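Local coordinates for GXWXG domain-containing protein (PDB 4MVE), which is of unknown function but combines the GXWXG and DUF4334 family sequences in one chain built round a single curled antiparallel beta sheet, at residues A[43-48]-A[146-151]; A[60-65]-A[78-83]; A[71-76]-A[97-102]; A[116-121]-A[134-139]. All blocks are in the same frame, centred on the assembly; numbering follows the deposited sequence.

Interaction 1: residues A[43-48]-A[146-151]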
loop_
_atom_site.group_PDB
_atom_site.type_symbol
_atom_site.label_atom_id
_atom_site.label_comp_id
_atom_site.label_asym_id
_atom_site.label_seq_id
_atom_site.Cartn_x
_atom_site.Cartn_y
_atom_site.Cartn_z
ATOM N N THR A 43 7.013 10.008 2.474
ATOM C CA THR A 43 6.690 9.083 3.550
ATOM C C THR A 43 5.177 8.974 3.663
ATOM O O THR A 43 4.467 9.992 3.584
ATOM C CB THR A 43 7.370 9.516 4.858
ATOM O OG1 THR A 43 8.775 9.476 4.633
ATOM C CG2 THR A 43 7.039 8.592 6.042
ATOM N N TRP A 44 4.689 7.733 3.832
ATOM C CA TRP A 44 3.258 7.444 3.951
ATOM C C TRP A 44 2.951 6.544 5.143
ATOM O O TRP A 44 3.709 5.603 5.431
ATOM C CB TRP A 44 2.704 6.768 2.673
ATOM C CG TRP A 44 2.896 7.516 1.390
ATOM C CD1 TRP A 44 4.074 7.720 0.735
ATOM C CD2 TRP A 44 1.854 7.998 0.505
ATOM N NE1 TRP A 44 3.845 8.337 -0.480
ATOM C CE2 TRP A 44 2.493 8.529 -0.643
ATOM C CE3 TRP A 44 0.443 7.977 0.547
ATOM C CZ2 TRP A 44 1.771 9.071 -1.726
ATOM C CZ3 TRP A 44 -0.270 8.514 -0.523
ATOM C CH2 TRP A 44 0.395 9.053 -1.645
ATOM N N ARG A 45 1.821 6.828 5.815
ATOM C CA ARG A 45 1.262 6.036 6.924
ATOM C C ARG A 45 0.310 4.977 6.314
ATOM O O ARG A 45 -0.544 5.302 5.470
ATOM C CB ARG A 45 0.525 6.922 7.947
ATOM C CG ARG A 45 -0.096 6.089 9.085
ATOM C CD ARG A 45 -0.730 6.920 10.202
ATOM N NE ARG A 45 -1.978 7.583 9.801
ATOM C CZ ARG A 45 -2.097 8.888 9.563
ATOM N NH1 ARG A 45 -1.044 9.689 9.669
ATOM N NH2 ARG A 45 -3.272 9.401 9.223
ATOM N N GLY A 46 0.506 3.728 6.714
ATOM C CA GLY A 46 -0.271 2.621 6.180
ATOM C C GLY A 46 -1.289 2.060 7.129
ATOM O O GLY A 46 -1.173 2.227 8.341
ATOM N N GLY A 47 -2.290 1.434 6.544
ATOM C CA GLY A 47 -3.378 0.759 7.229
ATOM C C GLY A 47 -3.894 -0.336 6.331
ATOM O O GLY A 47 -3.572 -0.376 5.135
ATOM N N ILE A 48 -4.656 -1.257 6.901
ATOM C CA ILE A 48 -5.117 -2.429 6.170
ATOM C C ILE A 48 -6.632 -2.528 6.211
ATOM O O ILE A 48 -7.238 -2.285 7.252
ATOM C CB ILE A 48 -4.445 -3.692 6.798
ATOM C CG1 ILE A 48 -2.917 -3.619 6.706
ATOM C CG2 ILE A 48 -4.946 -4.978 6.148
ATOM C CD1 ILE A 48 -2.192 -4.464 7.751
ATOM N N HIS A 146 -3.985 0.571 2.527
ATOM C CA HIS A 146 -4.076 1.976 2.128
ATOM C C HIS A 146 -2.882 2.758 2.634
ATOM O O HIS A 146 -2.198 2.288 3.522
ATOM C CB HIS A 146 -5.413 2.620 2.564
ATOM C CG HIS A 146 -5.816 2.385 3.992
ATOM N ND1 HIS A 146 -5.259 3.112 5.032
ATOM C CD2 HIS A 146 -6.719 1.519 4.506
ATOM C CE1 HIS A 146 -5.847 2.676 6.132
ATOM N NE2 HIS A 146 -6.739 1.730 5.862
ATOM N N LEU A 147 -2.577 3.903 1.988
ATOM C CA LEU A 147 -1.503 4.811 2.368
ATOM C C LEU A 147 -2.014 6.230 2.367
ATOM O O LEU A 147 -2.702 6.635 1.429
ATOM C CB LEU A 147 -0.262 4.697 1.446
ATOM C CG LEU A 147 0.443 3.330 1.312
ATOM C CD1 LEU A 147 1.431 3.342 0.129
ATOM C CD2 LEU A 147 1.091 2.867 2.652
ATOM N N THR A 148 -1.615 6.989 3.397
ATOM C CA THR A 148 -1.904 8.410 3.653
ATOM C C THR A 148 -0.571 9.151 3.707
ATOM O O THR A 148 0.313 8.773 4.468
ATOM C CB THR A 148 -2.726 8.583 4.939
ATOM O OG1 THR A 148 -3.895 7.778 4.785
ATOM C CG2 THR A 148 -3.138 10.064 5.186
ATOM N N ARG A 149 -0.418 10.151 2.849
ATOM C CA ARG A 149 0.810 10.922 2.715
ATOM C C ARG A 149 1.067 11.789 3.954
ATOM O O ARG A 149 0.164 12.483 4.420
ATOM C CB ARG A 149 0.739 11.801 1.442
ATOM C CG ARG A 149 2.064 12.446 1.037
ATOM C CD ARG A 149 1.910 13.564 0.007
ATOM N NE ARG A 149 1.230 13.145 -1.234
ATOM C CZ ARG A 149 1.828 12.591 -2.286
ATOM N NH1 ARG A 149 3.133 12.335 -2.263
ATOM N NH2 ARG A 149 1.124 12.284 -3.368
ATOM N N GLU A 150 2.298 11.717 4.497
ATOM C CA GLU A 150 2.754 12.562 5.611
ATOM C C GLU A 150 2.953 13.971 5.074
ATOM O O GLU A 150 3.604 14.128 4.041
ATOM C CB GLU A 150 4.088 12.044 6.180
ATOM C CG GLU A 150 4.023 11.138 7.396
ATOM C CD GLU A 150 5.373 10.923 8.074
ATOM O OE1 GLU A 150 5.459 10.020 8.937
ATOM O OE2 GLU A 150 6.349 11.636 7.734
ATOM N N ARG A 151 2.392 14.985 5.744
ATOM C CA ARG A 151 2.488 16.398 5.352
ATOM C C ARG A 151 2.861 17.259 6.556
ATOM O O ARG A 151 4.035 17.569 6.753
ATOM C CB ARG A 151 1.170 16.887 4.730
ATOM C CG ARG A 151 0.957 16.415 3.295
ATOM C CD ARG A 151 -0.393 16.842 2.753
ATOM N NE ARG A 151 -0.289 17.928 1.772
ATOM C CZ ARG A 151 -1.309 18.687 1.374
ATOM N NH1 ARG A 151 -2.525 18.496 1.873
ATOM N NH2 ARG A 151 -1.118 19.654 0.485
HETATM O O HOH W 1 5.704 12.920 2.409
HETATM O O HOH W 2 -3.514 5.112 5.458
#
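Two donors grip the carbonyl oxygen of Arg-45: Thr-148 N, at 2.9 Å from Arg-45 O, and a water that also hydrogen-bonds to Thr-148 OG1 and, at 2.7 Å, to His-146 ND1, lying in the plane of the imidazole at its edge. Arg-45 and Thr-148 form a hydrogen-bonded antiparallel pair, completed by Arg-45 N to Thr-148 O at 2.8 Å. The next such pair, Gly-47 with His-146, is also bonded both ways, and Glu-150 N to Thr-43 O carries the ladder past the end of the strand. His-146 holds CG between its backbone N and carbonyl carbon (chi1 48°), which folds the ring across the partner strand with CE1 3.3 Å from Gly-47 CA. A beta carbon on Gly-47 would collide there. NE2 of this ring is buried and has no partner in the model. Among the residues of the opposite sheet face, Arg-149 lies over the six-membered ring of Trp-44: its CB sits 3.9 Å from the ring centroid in a CH-pi contact, and its guanidinium, inclined 49° to the indole, puts one face over CZ2. Phe-39 O and Asp-127 O hold Arg-149 NH2, while Met-40 O takes Trp-44 NE1. Trp-44 and Gly-46 belong to the GXWXG sequence itself. Strand 42-48 lies between strands 143-149 and 64-71, with helix 5-16 against His-146 and Thr-148 and helix 54-61 against Ile-48.

Interaction 2: residues A[60-65]-A[78-83]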
loop_
_atom_site.group_PDB
_atom_site.type_symbol
_atom_site.label_atom_id
_atom_site.label_comp_id
_atom_site.label_asym_id
_atom_site.label_seq_id
_atom_site.Cartn_x
_atom_site.Cartn_y
_atom_site.Cartn_z
ATOM N N LEU A 60 0.773 -6.068 11.792
ATOM C CA LEU A 60 0.244 -5.491 13.011
ATOM C C LEU A 60 1.174 -5.822 14.204
ATOM O O LEU A 60 1.524 -4.927 14.970
ATOM C CB LEU A 60 -1.185 -6.040 13.230
ATOM C CG LEU A 60 -2.401 -5.186 12.780
ATOM C CD1 LEU A 60 -2.223 -4.529 11.407
ATOM C CD2 LEU A 60 -3.675 -6.008 12.786
ATOM N N GLY A 61 1.613 -7.073 14.302
ATOM C CA GLY A 61 2.497 -7.524 15.378
ATOM C C GLY A 61 3.849 -6.840 15.369
ATOM O O GLY A 61 4.427 -6.563 16.420
HETATM N N MSE A 62 4.326 -6.499 14.164
HETATM C CA MSE A 62 5.580 -5.782 13.975
HETATM C C MSE A 62 5.415 -4.277 14.166
HETATM O O MSE A 62 6.417 -3.561 14.104
HETATM C CB MSE A 62 6.098 -6.054 12.592
HETATM C CG MSE A 62 6.796 -7.352 12.516
HETATM SE SE MSE A 62 8.252 -7.195 11.316
HETATM C CE MSE A 62 9.414 -5.821 12.336
ATOM N N ASN A 63 4.161 -3.801 14.411
ATOM C CA ASN A 63 3.824 -2.390 14.547
ATOM C C ASN A 63 4.182 -1.637 13.266
ATOM O O ASN A 63 4.713 -0.532 13.326
ATOM C CB ASN A 63 4.497 -1.733 15.762
ATOM C CG ASN A 63 3.727 -1.838 17.035
ATOM O OD1 ASN A 63 2.949 -0.944 17.392
ATOM N ND2 ASN A 63 3.988 -2.901 17.773
ATOM N N TRP A 64 3.875 -2.241 12.108
ATOM C CA TRP A 64 4.068 -1.631 10.799
ATOM C C TRP A 64 3.439 -0.247 10.778
ATOM O O TRP A 64 2.267 -0.085 11.155
ATOM C CB TRP A 64 3.438 -2.494 9.703
ATOM C CG TRP A 64 3.525 -1.855 8.338
ATOM C CD1 TRP A 64 4.661 -1.514 7.663
ATOM C CD2 TRP A 64 2.436 -1.549 7.472
ATOM N NE1 TRP A 64 4.341 -0.985 6.434
ATOM C CE2 TRP A 64 2.988 -1.050 6.264
ATOM C CE3 TRP A 64 1.031 -1.669 7.585
ATOM C CZ2 TRP A 64 2.188 -0.632 5.189
ATOM C CZ3 TRP A 64 0.245 -1.309 6.503
ATOM C CH2 TRP A 64 0.818 -0.774 5.332
ATOM N N TYR A 65 4.242 0.744 10.426
ATOM C CA TYR A 65 3.810 2.136 10.339
ATOM C C TYR A 65 3.385 2.492 8.902
ATOM O O TYR A 65 2.287 2.997 8.687
ATOM C CB TYR A 65 4.917 3.094 10.809
ATOM C CG TYR A 65 4.558 4.538 10.535
ATOM C CD1 TYR A 65 3.564 5.179 11.270
ATOM C CD2 TYR A 65 5.163 5.244 9.496
ATOM C CE1 TYR A 65 3.165 6.478 10.965
ATOM C CE2 TYR A 65 4.783 6.549 9.191
ATOM C CZ TYR A 65 3.777 7.162 9.927
ATOM O OH TYR A 65 3.414 8.464 9.671
ATOM N N LEU A 78 8.869 -1.299 4.687
ATOM C CA LEU A 78 8.351 -1.652 6.021
ATOM C C LEU A 78 8.865 -0.794 7.129
ATOM O O LEU A 78 9.675 -1.243 7.948
ATOM C CB LEU A 78 8.666 -3.128 6.347
ATOM C CG LEU A 78 8.136 -4.158 5.331
ATOM C CD1 LEU A 78 8.795 -5.491 5.558
ATOM C CD2 LEU A 78 6.594 -4.304 5.449
ATOM N N LEU A 79 8.331 0.434 7.209
ATOM C CA LEU A 79 8.608 1.327 8.326
ATOM C C LEU A 79 7.789 0.821 9.460
ATOM O O LEU A 79 6.636 0.451 9.237
ATOM C CB LEU A 79 8.270 2.795 8.000
ATOM C CG LEU A 79 9.030 3.461 6.831
ATOM C CD1 LEU A 79 8.551 4.936 6.666
ATOM C CD2 LEU A 79 10.587 3.387 7.037
ATOM N N CYS A 80 8.397 0.691 10.649
ATOM C CA CYS A 80 7.722 0.153 11.819
ATOM C C CYS A 80 7.972 1.050 12.971
ATOM O O CYS A 80 8.910 1.853 12.952
ATOM C CB CYS A 80 8.173 -1.281 12.123
ATOM S SG CYS A 80 7.828 -2.463 10.798
ATOM N N ARG A 81 7.148 0.903 13.988
ATOM C CA ARG A 81 7.292 1.664 15.205
ATOM C C ARG A 81 7.952 0.789 16.247
ATOM O O ARG A 81 7.482 -0.328 16.526
ATOM C CB ARG A 81 5.941 2.197 15.674
ATOM C CG ARG A 81 6.095 3.463 16.494
ATOM C CD ARG A 81 4.764 4.011 16.925
ATOM N NE ARG A 81 4.029 4.684 15.848
ATOM C CZ ARG A 81 4.180 5.963 15.519
ATOM N NH1 ARG A 81 5.109 6.703 16.110
ATOM N NH2 ARG A 81 3.427 6.502 14.573
ATOM N N SER A 82 9.097 1.267 16.767
ATOM C CA SER A 82 9.840 0.570 17.814
ATOM C C SER A 82 9.185 0.897 19.189
ATOM O O SER A 82 8.378 1.837 19.244
ATOM C CB SER A 82 11.314 0.965 17.761
ATOM O OG SER A 82 11.480 2.360 17.940
ATOM N N PRO A 83 9.479 0.165 20.301
ATOM C CA PRO A 83 8.802 0.474 21.588
ATOM C C PRO A 83 8.912 1.939 22.063
ATOM O O PRO A 83 7.954 2.440 22.669
ATOM C CB PRO A 83 9.480 -0.470 22.590
ATOM C CG PRO A 83 10.708 -0.997 21.902
ATOM C CD PRO A 83 10.376 -1.003 20.445
#
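Tyr-65 N donates to Leu-79 O at 2.7 Å, and Arg-81 N to Asn-63 O at 2.9 Å. These two bonds flank Trp-64 and Cys-80, a non-hydrogen-bonded antiparallel pair whose side chains diverge. Asn-63 leaves the preceding helix in a Schellman motif, its positive phi (60°) turning the chain into the strand while its own N bonds back to Leu-60 O at 2.9 Å. The polar ends of the side chains look outside the contact: Tyr-65 OH bonds to Glu-150 OE1, Arg-81 NH1 to Gly-85 O, and Trp-64 NE1 only weakly to Gly-66 O. Arg-81 NH2 nevertheless stays 3.6 Å from Tyr-65 CD1, with the guanidinium almost perpendicular to the phenol ring. The CG of Trp-64 is anti to its backbone N (chi1 176°), which turns the CD1 edge of the indole toward Leu-78. This CD1 comes 3.2 Å from Leu-79 O and 4.1 Å from Leu-78 CD2, and the side chain also packs on Ile-48 and Leu-59. Replacing Trp-64 with alanine would probably leave Leu-78 CD2 without its aromatic neighbour and open a gap beside Ile-48 and Leu-59. Cys-80 SG rests 4.0 Å from CE of Met-62, a selenomethionine here. The contact joins the far ends of the hairpin of strands 64-71 and 74-81, with strand 42-48 beside the first, strand 87-89 beside the second, and helix 54-61 leading in and packing on Trp-64 and Leu-78.

Interaction 3: residues A[71-76]-A[97-102]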
loop_
_atom_site.group_PDB
_atom_site.type_symbol
_atom_site.label_atom_id
_atom_site.label_comp_id
_atom_site.label_asym_id
_atom_site.label_seq_id
_atom_site.Cartn_x
_atom_site.Cartn_y
_atom_site.Cartn_z
ATOM N N ASP A 71 13.355 7.496 -4.017
ATOM C CA ASP A 71 13.405 7.700 -5.457
ATOM C C ASP A 71 12.851 6.410 -6.103
ATOM O O ASP A 71 12.530 5.445 -5.380
ATOM C CB ASP A 71 14.832 8.054 -5.935
ATOM C CG ASP A 71 15.945 7.083 -5.532
ATOM O OD1 ASP A 71 15.820 5.867 -5.832
ATOM O OD2 ASP A 71 16.992 7.556 -5.027
ATOM N N ARG A 72 12.736 6.401 -7.443
ATOM C CA ARG A 72 12.227 5.270 -8.242
ATOM C C ARG A 72 12.954 3.945 -7.920
ATOM O O ARG A 72 12.395 2.866 -8.117
ATOM C CB ARG A 72 12.421 5.630 -9.736
ATOM C CG ARG A 72 11.892 4.649 -10.775
ATOM C CD ARG A 72 12.262 5.145 -12.167
ATOM N NE ARG A 72 12.007 4.150 -13.213
ATOM C CZ ARG A 72 12.936 3.348 -13.731
ATOM N NH1 ARG A 72 12.620 2.496 -14.699
ATOM N NH2 ARG A 72 14.188 3.397 -13.289
ATOM N N ASP A 73 14.200 4.033 -7.442
ATOM C CA ASP A 73 15.017 2.865 -7.213
ATOM C C ASP A 73 15.223 2.557 -5.760
ATOM O O ASP A 73 15.767 1.493 -5.453
ATOM C CB ASP A 73 16.361 3.046 -7.901
ATOM C CG ASP A 73 16.271 2.858 -9.409
ATOM O OD1 ASP A 73 15.633 1.855 -9.855
ATOM O OD2 ASP A 73 16.850 3.691 -10.144
ATOM N N HIS A 74 14.803 3.448 -4.857
ATOM C CA HIS A 74 15.057 3.231 -3.432
ATOM C C HIS A 74 13.826 3.527 -2.577
ATOM O O HIS A 74 13.488 4.679 -2.322
ATOM C CB HIS A 74 16.269 4.069 -2.985
ATOM C CG HIS A 74 17.534 3.758 -3.738
ATOM N ND1 HIS A 74 18.031 4.619 -4.714
ATOM C CD2 HIS A 74 18.374 2.700 -3.629
ATOM C CE1 HIS A 74 19.164 4.080 -5.129
ATOM N NE2 HIS A 74 19.403 2.916 -4.524
ATOM N N VAL A 75 13.165 2.451 -2.128
ATOM C CA VAL A 75 11.958 2.454 -1.306
ATOM C C VAL A 75 12.173 1.643 -0.013
ATOM O O VAL A 75 12.677 0.514 -0.063
ATOM C CB VAL A 75 10.774 1.859 -2.129
ATOM C CG1 VAL A 75 9.470 1.829 -1.322
ATOM C CG2 VAL A 75 10.565 2.630 -3.440
ATOM N N GLU A 76 11.710 2.176 1.118
ATOM C CA GLU A 76 11.691 1.439 2.379
ATOM C C GLU A 76 10.270 0.910 2.521
ATOM O O GLU A 76 9.356 1.687 2.762
ATOM C CB GLU A 76 12.157 2.290 3.573
ATOM C CG GLU A 76 13.565 2.851 3.363
ATOM C CD GLU A 76 13.952 3.957 4.325
ATOM O OE1 GLU A 76 13.040 4.670 4.799
ATOM O OE2 GLU A 76 15.165 4.144 4.573
ATOM N N ARG A 97 11.625 -0.948 -4.881
ATOM C CA ARG A 97 11.736 0.080 -5.903
ATOM C C ARG A 97 10.384 0.249 -6.601
ATOM O O ARG A 97 9.448 -0.531 -6.357
ATOM C CB ARG A 97 12.884 -0.225 -6.887
ATOM C CG ARG A 97 12.658 -1.436 -7.740
ATOM C CD ARG A 97 13.961 -2.159 -8.116
ATOM N NE ARG A 97 13.623 -3.369 -8.879
ATOM C CZ ARG A 97 13.007 -4.445 -8.381
ATOM N NH1 ARG A 97 12.697 -4.509 -7.084
ATOM N NH2 ARG A 97 12.721 -5.474 -9.166
ATOM N N LEU A 98 10.266 1.302 -7.400
ATOM C CA LEU A 98 9.028 1.624 -8.114
ATOM C C LEU A 98 9.180 1.463 -9.603
ATOM O O LEU A 98 10.197 1.873 -10.183
ATOM C CB LEU A 98 8.613 3.072 -7.844
ATOM C CG LEU A 98 8.088 3.411 -6.428
ATOM C CD1 LEU A 98 8.191 4.912 -6.173
ATOM C CD2 LEU A 98 6.636 2.961 -6.253
ATOM N N ARG A 99 8.167 0.859 -10.218
ATOM C CA ARG A 99 8.084 0.693 -11.681
ATOM C C ARG A 99 6.630 0.884 -12.104
ATOM O O ARG A 99 5.737 0.906 -11.233
ATOM C CB ARG A 99 8.591 -0.689 -12.119
ATOM C CG ARG A 99 10.080 -0.988 -11.812
ATOM C CD ARG A 99 10.989 -0.041 -12.624
ATOM N NE ARG A 99 12.405 -0.385 -12.557
ATOM C CZ ARG A 99 13.276 0.119 -11.684
ATOM N NH1 ARG A 99 12.865 0.922 -10.710
ATOM N NH2 ARG A 99 14.554 -0.223 -11.743
ATOM N N GLU A 100 6.383 1.045 -13.407
ATOM C CA GLU A 100 5.014 1.109 -13.916
ATOM C C GLU A 100 4.658 -0.294 -14.357
ATOM O O GLU A 100 5.358 -0.848 -15.200
ATOM C CB GLU A 100 4.873 2.114 -15.058
ATOM C CG GLU A 100 5.042 3.554 -14.600
ATOM C CD GLU A 100 4.940 4.524 -15.758
ATOM O OE1 GLU A 100 5.914 4.618 -16.540
ATOM O OE2 GLU A 100 3.876 5.171 -15.896
ATOM N N VAL A 101 3.637 -0.895 -13.718
ATOM C CA VAL A 101 3.199 -2.283 -13.931
ATOM C C VAL A 101 1.683 -2.323 -14.183
ATOM O O VAL A 101 0.977 -1.518 -13.597
ATOM C CB VAL A 101 3.571 -3.173 -12.703
ATOM C CG1 VAL A 101 3.347 -4.672 -12.999
ATOM C CG2 VAL A 101 5.026 -2.933 -12.230
ATOM N N ALA A 102 1.200 -3.224 -15.089
ATOM C CA ALA A 102 -0.237 -3.381 -15.353
ATOM C C ALA A 102 -0.882 -4.323 -14.342
ATOM O O ALA A 102 -0.284 -5.318 -13.935
ATOM C CB ALA A 102 -0.483 -3.922 -16.754
#
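The guanidinium groups of Arg-72 and Arg-99 lie flat on one another, centres 3.9 Å apart and planes 8° from parallel, with NH2 of Arg-72 over the centre of the Arg-99 group. At the edge of the latter, Asp-73 OD1 is held end-on by two nitrogens: Arg-99 NH1 and NH2 are each 3.0 Å from it, and the carboxylate stands 72° from the guanidinium plane. Arg-72 O also lies in that plane, at the edge. Arg-99 NH1 further reaches Leu-98 O at 2.9 Å, which helps fix the rotation of the group. The Asp-73 carboxylate probably offsets the like charges of the stacked arginines. CG of Arg-72 passes 3.3 Å from Leu-98 O, and the chain then runs extended to NE, bringing the guanidinium over Arg-99. Beneath this polar layer Leu-98 N donates to Arg-72 O at 2.7 Å, and Val-75 CG2 packs 4.0 Å from Leu-98 CG, close to Phe-69. At the edge of the His-74 ring sits the carboxylate of Asp-71, bonded by ND1. Asp-71 OD1 also accepts from Asp-73 N, an Asx turn set within a type I beta turn from Asp-71 to His-74. This turn forms the tip of the beta hairpin of strands 64-71 and 74-81, which docks on strand 96-103.

Interaction 4: residues A[116-121]-A[134-139]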
loop_
_atom_site.group_PDB
_atom_site.type_symbol
_atom_site.label_atom_id
_atom_site.label_comp_id
_atom_site.label_asym_id
_atom_site.label_seq_id
_atom_site.Cartn_x
_atom_site.Cartn_y
_atom_site.Cartn_z
ATOM N N GLN A 116 11.534 -10.321 -2.611
ATOM C CA GLN A 116 10.275 -11.038 -2.347
ATOM C C GLN A 116 9.382 -10.945 -3.554
ATOM O O GLN A 116 9.351 -9.882 -4.169
ATOM C CB GLN A 116 9.539 -10.427 -1.115
ATOM C CG GLN A 116 10.394 -10.235 0.149
ATOM C CD GLN A 116 10.973 -11.517 0.694
ATOM O OE1 GLN A 116 10.464 -12.615 0.463
ATOM N NE2 GLN A 116 12.089 -11.401 1.388
ATOM N N PRO A 117 8.636 -12.015 -3.919
ATOM C CA PRO A 117 7.809 -11.939 -5.144
ATOM C C PRO A 117 6.501 -11.203 -4.840
ATOM O O PRO A 117 5.436 -11.800 -4.883
ATOM C CB PRO A 117 7.597 -13.422 -5.501
ATOM C CG PRO A 117 7.631 -14.133 -4.160
ATOM C CD PRO A 117 8.604 -13.377 -3.315
ATOM N N ILE A 118 6.598 -9.912 -4.487
ATOM C CA ILE A 118 5.452 -9.089 -4.085
ATOM C C ILE A 118 5.460 -7.768 -4.826
ATOM O O ILE A 118 6.472 -7.049 -4.810
ATOM C CB ILE A 118 5.471 -8.836 -2.536
ATOM C CG1 ILE A 118 5.482 -10.157 -1.724
ATOM C CG2 ILE A 118 4.291 -7.954 -2.108
ATOM C CD1 ILE A 118 5.969 -10.054 -0.266
ATOM N N ILE A 119 4.317 -7.434 -5.453
ATOM C CA ILE A 119 4.153 -6.140 -6.118
ATOM C C ILE A 119 2.925 -5.447 -5.534
ATOM O O ILE A 119 1.883 -6.088 -5.466
ATOM C CB ILE A 119 4.007 -6.302 -7.654
ATOM C CG1 ILE A 119 5.257 -6.919 -8.283
ATOM C CG2 ILE A 119 3.656 -4.946 -8.331
ATOM C CD1 ILE A 119 4.924 -7.535 -9.685
ATOM N N ASP A 120 3.021 -4.147 -5.167
ATOM C CA ASP A 120 1.884 -3.343 -4.678
ATOM C C ASP A 120 1.505 -2.327 -5.745
ATOM O O ASP A 120 2.273 -1.388 -5.987
ATOM C CB ASP A 120 2.190 -2.627 -3.353
ATOM C CG ASP A 120 2.715 -3.511 -2.232
ATOM O OD1 ASP A 120 2.259 -4.676 -2.121
ATOM O OD2 ASP A 120 3.522 -3.020 -1.427
ATOM N N HIS A 121 0.336 -2.519 -6.378
ATOM C CA HIS A 121 -0.213 -1.674 -7.467
ATOM C C HIS A 121 -0.997 -0.527 -6.854
ATOM O O HIS A 121 -1.936 -0.769 -6.097
ATOM C CB HIS A 121 -1.097 -2.506 -8.399
ATOM C CG HIS A 121 -0.408 -3.709 -8.960
ATOM N ND1 HIS A 121 0.160 -3.698 -10.247
ATOM C CD2 HIS A 121 -0.243 -4.943 -8.419
ATOM C CE1 HIS A 121 0.631 -4.914 -10.434
ATOM N NE2 HIS A 121 0.389 -5.709 -9.372
HETATM N N MSE A 134 -1.881 -5.610 -3.290
HETATM C CA MSE A 134 -0.756 -6.501 -3.136
HETATM C C MSE A 134 -0.938 -7.754 -4.010
HETATM O O MSE A 134 -1.933 -8.482 -3.858
HETATM C CB MSE A 134 -0.557 -6.903 -1.655
HETATM C CG MSE A 134 0.729 -7.689 -1.486
HETATM SE SE MSE A 134 0.822 -8.590 0.213
HETATM C CE MSE A 134 -0.546 -9.997 -0.176
ATOM N N ASP A 135 0.030 -7.979 -4.907
ATOM C CA ASP A 135 0.108 -9.085 -5.878
ATOM C C ASP A 135 1.334 -9.945 -5.495
ATOM O O ASP A 135 2.455 -9.675 -5.936
ATOM C CB ASP A 135 0.204 -8.453 -7.303
ATOM C CG ASP A 135 0.599 -9.330 -8.482
ATOM O OD1 ASP A 135 0.573 -10.591 -8.339
ATOM O OD2 ASP A 135 0.900 -8.763 -9.564
ATOM N N ALA A 136 1.120 -10.922 -4.596
ATOM C CA ALA A 136 2.165 -11.804 -4.050
ATOM C C ALA A 136 2.036 -13.221 -4.609
ATOM O O ALA A 136 0.965 -13.850 -4.504
ATOM C CB ALA A 136 2.088 -11.851 -2.519
ATOM N N LYS A 137 3.150 -13.735 -5.153
ATOM C CA LYS A 137 3.234 -15.061 -5.729
ATOM C C LYS A 137 2.539 -16.112 -4.876
ATOM O O LYS A 137 2.832 -16.254 -3.677
ATOM C CB LYS A 137 4.674 -15.477 -5.965
ATOM C CG LYS A 137 4.777 -16.867 -6.560
ATOM C CD LYS A 137 6.178 -17.173 -6.968
ATOM C CE LYS A 137 6.304 -17.011 -8.450
ATOM N NZ LYS A 137 7.444 -17.818 -8.985
ATOM N N GLY A 138 1.626 -16.825 -5.530
ATOM C CA GLY A 138 0.880 -17.898 -4.911
ATOM C C GLY A 138 -0.448 -17.490 -4.325
ATOM O O GLY A 138 -1.403 -18.279 -4.417
ATOM N N GLN A 139 -0.518 -16.271 -3.681
ATOM C CA GLN A 139 -1.740 -15.768 -3.033
ATOM C C GLN A 139 -2.925 -15.952 -3.952
ATOM O O GLN A 139 -2.880 -15.522 -5.105
ATOM C CB GLN A 139 -1.630 -14.309 -2.595
ATOM C CG GLN A 139 -0.808 -14.087 -1.324
ATOM C CD GLN A 139 -1.525 -14.396 -0.028
ATOM O OE1 GLN A 139 -2.694 -14.815 0.011
ATOM N NE2 GLN A 139 -0.825 -14.184 1.077
#
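Asp-135 reaches across to His-121 with its whole side chain. Its CB lies 3.4 Å from Ile-119 O and is also close to NE2 of His-121, in the plane of the imidazole; CG is 3.7 Å from that same nitrogen, and OD2 accepts a nearly straight hydrogen bond from NE2 at 3.1 Å (166°). OD2 uses its anti lone pair, and ring and carboxylate are close to coplanar, 16° apart. CG of Asp-135 stands anti to the backbone N (chi1 167°), which lays the carboxylate along the sheet face shared with Ile-119. Ile-119 CG2 sits over one face of the imidazole, toward its rim. A phenylalanine in place of His-121 would probably leave OD2 of Asp-135 without this donor and the carboxylate freer to turn. The two segments are the open end of the beta hairpin of strands 118-124 and 129-136, where Asp-135 N bonds to Ile-119 O at 2.7 Å. On the other face, CG of Met-134, a selenomethionine, touches both Ile-118 CG2 at 3.6 Å and Asp-120 OD1 at 3.4 Å. Beyond the strands Pro-117 centres an inverse gamma turn and receives Lys-137 N on its O at 3.0 Å, while CB of Lys-137 packs against the proline ring; a type II turn from Ala-136 to Gln-139 then leads the chain away.

In the fold
All four contacts reach the same sheet and all are partly buried, interaction 1 lying nearest the centre of the chain (about 8 Å from the contact's centre) and interaction 2 furthest out (about 15 Å). Interaction 1 joins strands far apart in sequence, linking the GXWXG and DUF4334 regions through a backbone ladder and a tryptophan-arginine contact; interaction 3 also joins those regions, but through charged groups at a hairpin turn. Interactions 2 and 3 share strand 74-81, whose two ends they anchor. Interactions 2 and 4 each tie the open end of one hairpin, one with an indole and apolar neighbours, the other with a histidine-carboxylate bond. Interaction 1 touches 2 through Glu-150 and Tyr-65, and 3 touches 4 where Val-101 meets His-121.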